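PDB 1OLT: oxygen-independent coproporphyrinogen III oxidase from Escherichia coli, which catalyses the anaerobic oxidative decarboxylation of two propionate groups of coproporphyrinogen III to the vinyl groups of protoporphyrinogen IX, a step in haem biosynthesis. Local coordinates for residues P49-S54 with Q316-L321; Y212-Q217 with F240-L245. One frame throughout, in Å; residues are numbered along the deposited sequence.

Overall arrangement
Both contacts are parallel strand pairings in one curved sheet, whose core is the partial (beta/alpha)6 barrel of the radical SAM fold. Contact 1 adds strand 320-324, from much later in the chain, beside strand 53-62, the first of the barrel; contact 2 joins strands 207-212 and 236-241, with helix 219-232 as the crossover. Along the chain contact 2 is nested inside the loop contact 1 closes. Their centres lie about 35 Å apart, on opposite sides of the chain's centre; nearest atoms, about 16 Å. Each reaches a different S-adenosylmethionine, contact 1 through Leu321 and contact 2 through Phe240 to Ala243, so the barrel's first strand with its added neighbour and its last two strands serve separate pockets.

Contact 1 (P49-S54 with Q316-L321); sequences PERPLS and QGDTDL
Leu53-Ser54 pair in parallel with Asp320-Leu321, the backbone of Asp320 giving its N-H to Pro52 O (N to O 2.9 Å) and receiving Ser54 N at its own O (2.8 Å, 176° at the hydrogen). This register adds strand 320-324 to the first strand of the radical SAM partial barrel. Arg51 reaches across two residues ahead of Leu53, its CG packed against the backbone O of Asp318 (2.9 Å). With CG anti to the backbone N (chi1 -161°) and a bend at chi3, its CD comes within 3.5 Å of Asp320 OD1, and one face of the guanidinium settles over Asp318 CB. Asp318 OD1 lies well out of the guanidinium plane, 4.2 Å from Arg51 NH2, charge pairing without a directed bond. Asp320 OD2 forms a salt bridge with Arg103, and OD1 accepts the backbone N-H of Gly333; Arg51 NH1 stays 4.4 Å from OD1, beyond a salt bridge. A serine in place of Arg51 would probably leave Asp318 without its nearby positive charge and Tyr48 without its cation-pi partner. Leu53 and Asp320 share one sheet face; Ser54 and Leu321 share the other, where Leu321 touches S-adenosylmethionine. Ser54 OG, hydrogen-bonded to Gln107, lies 3.7 Å from Leu321 CD1.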
loop_
_atom_site.group_PDB
_atom_site.type_symbol
_atom_site.label_atom_id
_atom_site.label_comp_id
_atom_site.label_asym_id
_atom_site.label_seq_id
_atom_site.Cartn_x
_atom_site.Cartn_y
_atom_site.Cartn_z
ATOM N N PRO A 49 9.731 -20.903 -10.102
ATOM C CA PRO A 49 9.976 -21.652 -8.850
ATOM C C PRO A 49 11.117 -21.139 -7.918
ATOM O O PRO A 49 11.177 -21.532 -6.764
ATOM C CB PRO A 49 10.203 -23.134 -9.318
ATOM C CG PRO A 49 10.266 -23.127 -10.844
ATOM C CD PRO A 49 9.974 -21.715 -11.319
ATOM N N GLU A 50 11.960 -20.268 -8.444
ATOM C CA GLU A 50 13.145 -19.757 -7.785
ATOM C C GLU A 50 12.808 -18.529 -6.924
ATOM O O GLU A 50 13.391 -18.258 -5.872
ATOM C CB GLU A 50 14.136 -19.354 -8.906
ATOM C CG GLU A 50 13.774 -18.065 -9.692
ATOM C CD GLU A 50 12.638 -18.186 -10.750
ATOM O OE1 GLU A 50 12.240 -19.326 -11.098
ATOM O OE2 GLU A 50 12.189 -17.125 -11.268
ATOM N N ARG A 51 11.843 -17.782 -7.431
ATOM C CA ARG A 51 11.597 -16.448 -7.035
ATOM C C ARG A 51 11.316 -16.372 -5.506
ATOM O O ARG A 51 10.676 -17.250 -4.922
ATOM C CB ARG A 51 10.410 -15.917 -7.804
ATOM C CG ARG A 51 10.305 -14.435 -7.847
ATOM C CD ARG A 51 9.328 -13.924 -8.929
ATOM N NE ARG A 51 10.016 -13.834 -10.205
ATOM C CZ ARG A 51 9.606 -13.082 -11.235
ATOM N NH1 ARG A 51 8.481 -12.364 -11.180
ATOM N NH2 ARG A 51 10.328 -13.052 -12.342
ATOM N N PRO A 52 11.911 -15.402 -4.865
ATOM C CA PRO A 52 11.588 -15.163 -3.473
ATOM C C PRO A 52 10.038 -14.998 -3.286
ATOM O O PRO A 52 9.321 -14.558 -4.185
ATOM C CB PRO A 52 12.302 -13.852 -3.173
ATOM C CG PRO A 52 13.364 -13.657 -4.220
ATOM C CD PRO A 52 12.950 -14.474 -5.405
ATOM N N LEU A 53 9.553 -15.352 -2.107
ATOM C CA LEU A 53 8.154 -15.278 -1.783
ATOM C C LEU A 53 7.948 -14.208 -0.732
ATOM O O LEU A 53 8.633 -14.154 0.266
ATOM C CB LEU A 53 7.659 -16.664 -1.281
ATOM C CG LEU A 53 6.159 -16.885 -1.089
ATOM C CD1 LEU A 53 5.352 -16.629 -2.299
ATOM C CD2 LEU A 53 5.840 -18.341 -0.555
ATOM N N SER A 54 6.958 -13.380 -0.977
ATOM C CA SER A 54 6.396 -12.422 -0.048
ATOM C C SER A 54 4.977 -12.872 0.351
ATOM O O SER A 54 4.250 -13.388 -0.470
ATOM C CB SER A 54 6.347 -11.045 -0.756
ATOM O OG SER A 54 5.737 -10.090 0.138
ATOM N N GLN A 316 12.287 -4.813 -2.426
ATOM C CA GLN A 316 12.235 -6.195 -2.915
ATOM C C GLN A 316 11.350 -6.336 -4.160
ATOM O O GLN A 316 10.090 -6.459 -4.062
ATOM C CB GLN A 316 11.691 -7.085 -1.798
ATOM C CG GLN A 316 12.536 -6.987 -0.497
ATOM C CD GLN A 316 12.155 -8.051 0.561
ATOM O OE1 GLN A 316 11.685 -9.178 0.207
ATOM N NE2 GLN A 316 12.366 -7.717 1.841
ATOM N N GLY A 317 11.997 -6.317 -5.319
ATOM C CA GLY A 317 11.322 -6.569 -6.581
ATOM C C GLY A 317 11.529 -7.998 -7.042
ATOM O O GLY A 317 12.397 -8.719 -6.541
ATOM N N ASP A 318 10.760 -8.388 -8.051
ATOM C CA ASP A 318 10.772 -9.763 -8.589
ATOM C C ASP A 318 10.555 -10.783 -7.455
ATOM O O ASP A 318 11.313 -11.735 -7.327
ATOM C CB ASP A 318 12.063 -10.107 -9.406
ATOM C CG ASP A 318 12.089 -9.470 -10.854
ATOM O OD1 ASP A 318 11.047 -8.980 -11.376
ATOM O OD2 ASP A 318 13.143 -9.412 -11.527
ATOM N N THR A 319 9.527 -10.560 -6.628
ATOM C CA THR A 319 9.030 -11.590 -5.744
ATOM C C THR A 319 7.640 -12.042 -6.210
ATOM O O THR A 319 6.914 -11.287 -6.827
ATOM C CB THR A 319 8.946 -11.118 -4.253
ATOM O OG1 THR A 319 7.922 -10.116 -4.115
ATOM C CG2 THR A 319 10.239 -10.439 -3.843
ATOM N N ASP A 320 7.285 -13.290 -5.896
ATOM C CA ASP A 320 5.919 -13.698 -6.005
ATOM C C ASP A 320 5.284 -13.345 -4.654
ATOM O O ASP A 320 5.907 -13.561 -3.605
ATOM C CB ASP A 320 5.809 -15.185 -6.247
ATOM C CG ASP A 320 6.122 -15.588 -7.654
ATOM O OD1 ASP A 320 5.940 -14.789 -8.577
ATOM O OD2 ASP A 320 6.557 -16.736 -7.934
ATOM N N LEU A 321 4.054 -12.840 -4.687
ATOM C CA LEU A 321 3.348 -12.380 -3.497
ATOM C C LEU A 321 2.105 -13.237 -3.339
ATOM O O LEU A 321 1.251 -13.266 -4.231
ATOM C CB LEU A 321 2.918 -10.933 -3.675
ATOM C CG LEU A 321 1.791 -10.458 -2.734
ATOM C CD1 LEU A 321 2.464 -10.123 -1.532
ATOM C CD2 LEU A 321 0.994 -9.233 -3.340
#

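Contact 2 (Y212-Q217 with F240-L245); sequences YGLPKQ and FNYAHL. With SAM (S-adenosylmethionine), chain C.
A chi1 of 74° puts Tyr212 CG between the backbone N and the carbonyl carbon and lays one face of the ring against Asn241 CA (4.0 Å to the centroid), while Tyr242, CG anti to its N (chi1 174°), swings its ring beneath Leu214. These CH-pi contacts flank the parallel pairing of the last two strands of the (beta/alpha)6 partial barrel, where Tyr212 N bonds to Phe240 O and Tyr242 N to Tyr212 O. Leu214 CD2 sits over one face of the Tyr242 ring, 3.9 Å above its plane and offset toward the rim; the opposite face has His244 N over its centre. The phenol is held at its tip too: Tyr242 OH meets His244 ND1 at 2.7 Å in the imidazole plane, and Asp257 binds the far nitrogen of that ring. At Gly213 a CB would jam against the carbonyl O of Tyr212 and also crowd Tyr242 CB. Gln217 OE1 accepts Leu214 N at 2.9 Å from above its carbonyl plane, bracing the type II turn from Leu214 to Gln217. Past the strand end, the backbone reads the adenine of S-adenosylmethionine: Ala243 O accepts ligand N6 at 3.1 Å, and Ala243 N points almost straight (176°) at N1.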
loop_
_atom_site.group_PDB
_atom_site.type_symbol
_atom_site.label_atom_id
_atom_site.label_comp_id
_atom_site.label_asym_id
_atom_site.label_seq_id
_atom_site.Cartn_x
_atom_site.Cartn_y
_atom_site.Cartn_z
ATOM N N TYR A 212 -5.349 14.044 4.562
ATOM C CA TYR A 212 -5.740 15.452 4.334
ATOM C C TYR A 212 -7.002 15.484 3.468
ATOM O O TYR A 212 -7.212 14.631 2.615
ATOM C CB TYR A 212 -4.590 16.314 3.763
ATOM C CG TYR A 212 -4.253 16.092 2.317
ATOM C CD1 TYR A 212 -3.423 15.089 1.947
ATOM C CD2 TYR A 212 -4.795 16.908 1.324
ATOM C CE1 TYR A 212 -3.111 14.874 0.648
ATOM C CE2 TYR A 212 -4.467 16.708 -0.016
ATOM C CZ TYR A 212 -3.661 15.657 -0.326
ATOM O OH TYR A 212 -3.326 15.420 -1.621
ATOM N N GLY A 213 -7.858 16.442 3.722
ATOM C CA GLY A 213 -9.201 16.491 3.106
ATOM C C GLY A 213 -10.368 16.021 3.992
ATOM O O GLY A 213 -11.488 15.895 3.545
ATOM N N LEU A 214 -10.080 15.723 5.251
ATOM C CA LEU A 214 -11.101 15.322 6.211
ATOM C C LEU A 214 -11.920 16.525 6.627
ATOM O O LEU A 214 -11.449 17.647 6.511
ATOM C CB LEU A 214 -10.429 14.685 7.425
ATOM C CG LEU A 214 -9.746 13.355 7.252
ATOM C CD1 LEU A 214 -9.082 12.878 8.510
ATOM C CD2 LEU A 214 -10.686 12.219 6.741
ATOM N N PRO A 215 -13.144 16.303 7.170
ATOM C CA PRO A 215 -14.012 17.393 7.579
ATOM C C PRO A 215 -13.370 18.309 8.559
ATOM O O PRO A 215 -12.731 17.920 9.496
ATOM C CB PRO A 215 -15.237 16.694 8.185
ATOM C CG PRO A 215 -14.803 15.354 8.465
ATOM C CD PRO A 215 -13.760 14.976 7.424
ATOM N N LYS A 216 -13.564 19.572 8.294
ATOM C CA LYS A 216 -13.072 20.695 9.094
ATOM C C LYS A 216 -11.556 20.920 9.057
ATOM O O LYS A 216 -11.085 21.837 9.694
ATOM C CB LYS A 216 -13.580 20.658 10.562
ATOM C CG LYS A 216 -15.113 20.746 10.697
ATOM C CD LYS A 216 -15.599 22.136 10.241
ATOM C CE LYS A 216 -16.989 22.475 10.798
ATOM N NZ LYS A 216 -17.220 23.934 10.571
ATOM N N GLN A 217 -10.792 20.165 8.274
ATOM C CA GLN A 217 -9.344 20.473 8.130
ATOM C C GLN A 217 -9.156 21.701 7.283
ATOM O O GLN A 217 -9.861 21.878 6.279
ATOM C CB GLN A 217 -8.597 19.336 7.445
ATOM C CG GLN A 217 -8.442 18.118 8.327
ATOM C CD GLN A 217 -7.665 17.015 7.598
ATOM O OE1 GLN A 217 -7.716 16.936 6.321
ATOM N NE2 GLN A 217 -6.970 16.176 8.340
ATOM N N PHE A 240 -2.333 10.614 2.796
ATOM C CA PHE A 240 -3.321 10.283 1.770
ATOM C C PHE A 240 -4.300 11.384 1.583
ATOM O O PHE A 240 -4.731 12.057 2.534
ATOM C CB PHE A 240 -4.086 9.015 2.196
ATOM C CG PHE A 240 -3.183 7.840 2.435
ATOM C CD1 PHE A 240 -2.458 7.295 1.385
ATOM C CD2 PHE A 240 -3.058 7.280 3.678
ATOM C CE1 PHE A 240 -1.626 6.174 1.566
ATOM C CE2 PHE A 240 -2.224 6.135 3.881
ATOM C CZ PHE A 240 -1.498 5.607 2.821
ATOM N N ASN A 241 -4.664 11.591 0.362
ATOM C CA ASN A 241 -5.753 12.485 0.019
ATOM C C ASN A 241 -7.093 11.746 0.357
ATOM O O ASN A 241 -7.295 10.609 -0.056
ATOM C CB ASN A 241 -5.716 12.798 -1.487
ATOM C CG ASN A 241 -6.873 13.696 -1.916
ATOM O OD1 ASN A 241 -7.159 14.684 -1.283
ATOM N ND2 ASN A 241 -7.530 13.333 -2.936
ATOM N N TYR A 242 -8.001 12.394 1.074
ATOM C CA TYR A 242 -9.244 11.692 1.471
ATOM C C TYR A 242 -10.052 11.343 0.234
ATOM O O TYR A 242 -10.452 12.202 -0.506
ATOM C CB TYR A 242 -10.052 12.546 2.456
ATOM C CG TYR A 242 -11.394 11.969 2.807
ATOM C CD1 TYR A 242 -11.528 10.640 3.172
ATOM C CD2 TYR A 242 -12.529 12.746 2.715
ATOM C CE1 TYR A 242 -12.783 10.123 3.494
ATOM C CE2 TYR A 242 -13.765 12.235 2.962
ATOM C CZ TYR A 242 -13.884 10.919 3.392
ATOM O OH TYR A 242 -15.137 10.424 3.607
ATOM N N ALA A 243 -10.350 10.069 0.060
ATOM C CA ALA A 243 -11.247 9.642 -1.021
ATOM C C ALA A 243 -12.661 9.452 -0.453
ATOM O O ALA A 243 -12.894 8.548 0.387
ATOM C CB ALA A 243 -10.774 8.325 -1.593
ATOM N N HIS A 244 -13.567 10.282 -0.907
ATOM C CA HIS A 244 -14.920 10.393 -0.341
ATOM C C HIS A 244 -15.887 9.809 -1.362
ATOM O O HIS A 244 -16.015 10.347 -2.452
ATOM C CB HIS A 244 -15.261 11.855 -0.113
ATOM C CG HIS A 244 -16.575 12.077 0.605
ATOM N ND1 HIS A 244 -16.821 11.611 1.875
ATOM C CD2 HIS A 244 -17.682 12.761 0.231
ATOM C CE1 HIS A 244 -18.039 11.971 2.238
ATOM N NE2 HIS A 244 -18.583 12.665 1.253
ATOM N N LEU A 245 -16.514 8.695 -1.060
ATOM C CA LEU A 245 -17.450 8.087 -2.004
ATOM C C LEU A 245 -18.532 7.407 -1.172
ATOM O O LEU A 245 -18.500 6.175 -1.054
ATOM C CB LEU A 245 -16.719 7.068 -2.942
ATOM C CG LEU A 245 -17.537 6.626 -4.184
ATOM C CD1 LEU A 245 -18.020 7.764 -4.975
ATOM C CD2 LEU A 245 -16.685 5.668 -5.060
HETATM N N SAM C . -6.529 -0.186 11.110
HETATM C CA SAM C . -5.336 0.562 11.479
HETATM C C SAM C . -5.591 2.044 11.782
HETATM O O SAM C . -6.662 2.591 11.344
HETATM O OXT SAM C . -4.759 2.569 12.493
HETATM C CB SAM C . -4.378 0.460 10.276
HETATM C CG SAM C . -4.444 1.429 9.127
HETATM S SD SAM C . -5.846 1.271 8.050
HETATM C CE SAM C . -5.848 -0.453 7.540
HETATM C "C5'" SAM C . -5.111 1.832 6.419
HETATM C "C4'" SAM C . -5.061 3.365 6.083
HETATM O "O4'" SAM C . -5.904 3.750 5.005
HETATM C "C3'" SAM C . -5.545 4.248 7.209
HETATM O "O3'" SAM C . -4.625 4.349 8.302
HETATM C "C2'" SAM C . -5.889 5.565 6.502
HETATM O "O2'" SAM C . -4.787 6.472 6.547
HETATM C "C1'" SAM C . -6.111 5.144 5.070
HETATM N N9 SAM C . -7.450 5.406 4.583
HETATM C C8 SAM C . -8.558 4.668 4.913
HETATM N N7 SAM C . -9.613 5.160 4.271
HETATM C C5 SAM C . -9.176 6.210 3.504
HETATM C C6 SAM C . -9.830 7.089 2.623
HETATM N N6 SAM C . -11.134 7.013 2.356
HETATM N N1 SAM C . -9.082 8.052 2.007
HETATM C C2 SAM C . -7.710 8.153 2.264
HETATM N N3 SAM C . -7.073 7.303 3.103
HETATM C C4 SAM C . -7.811 6.356 3.718
#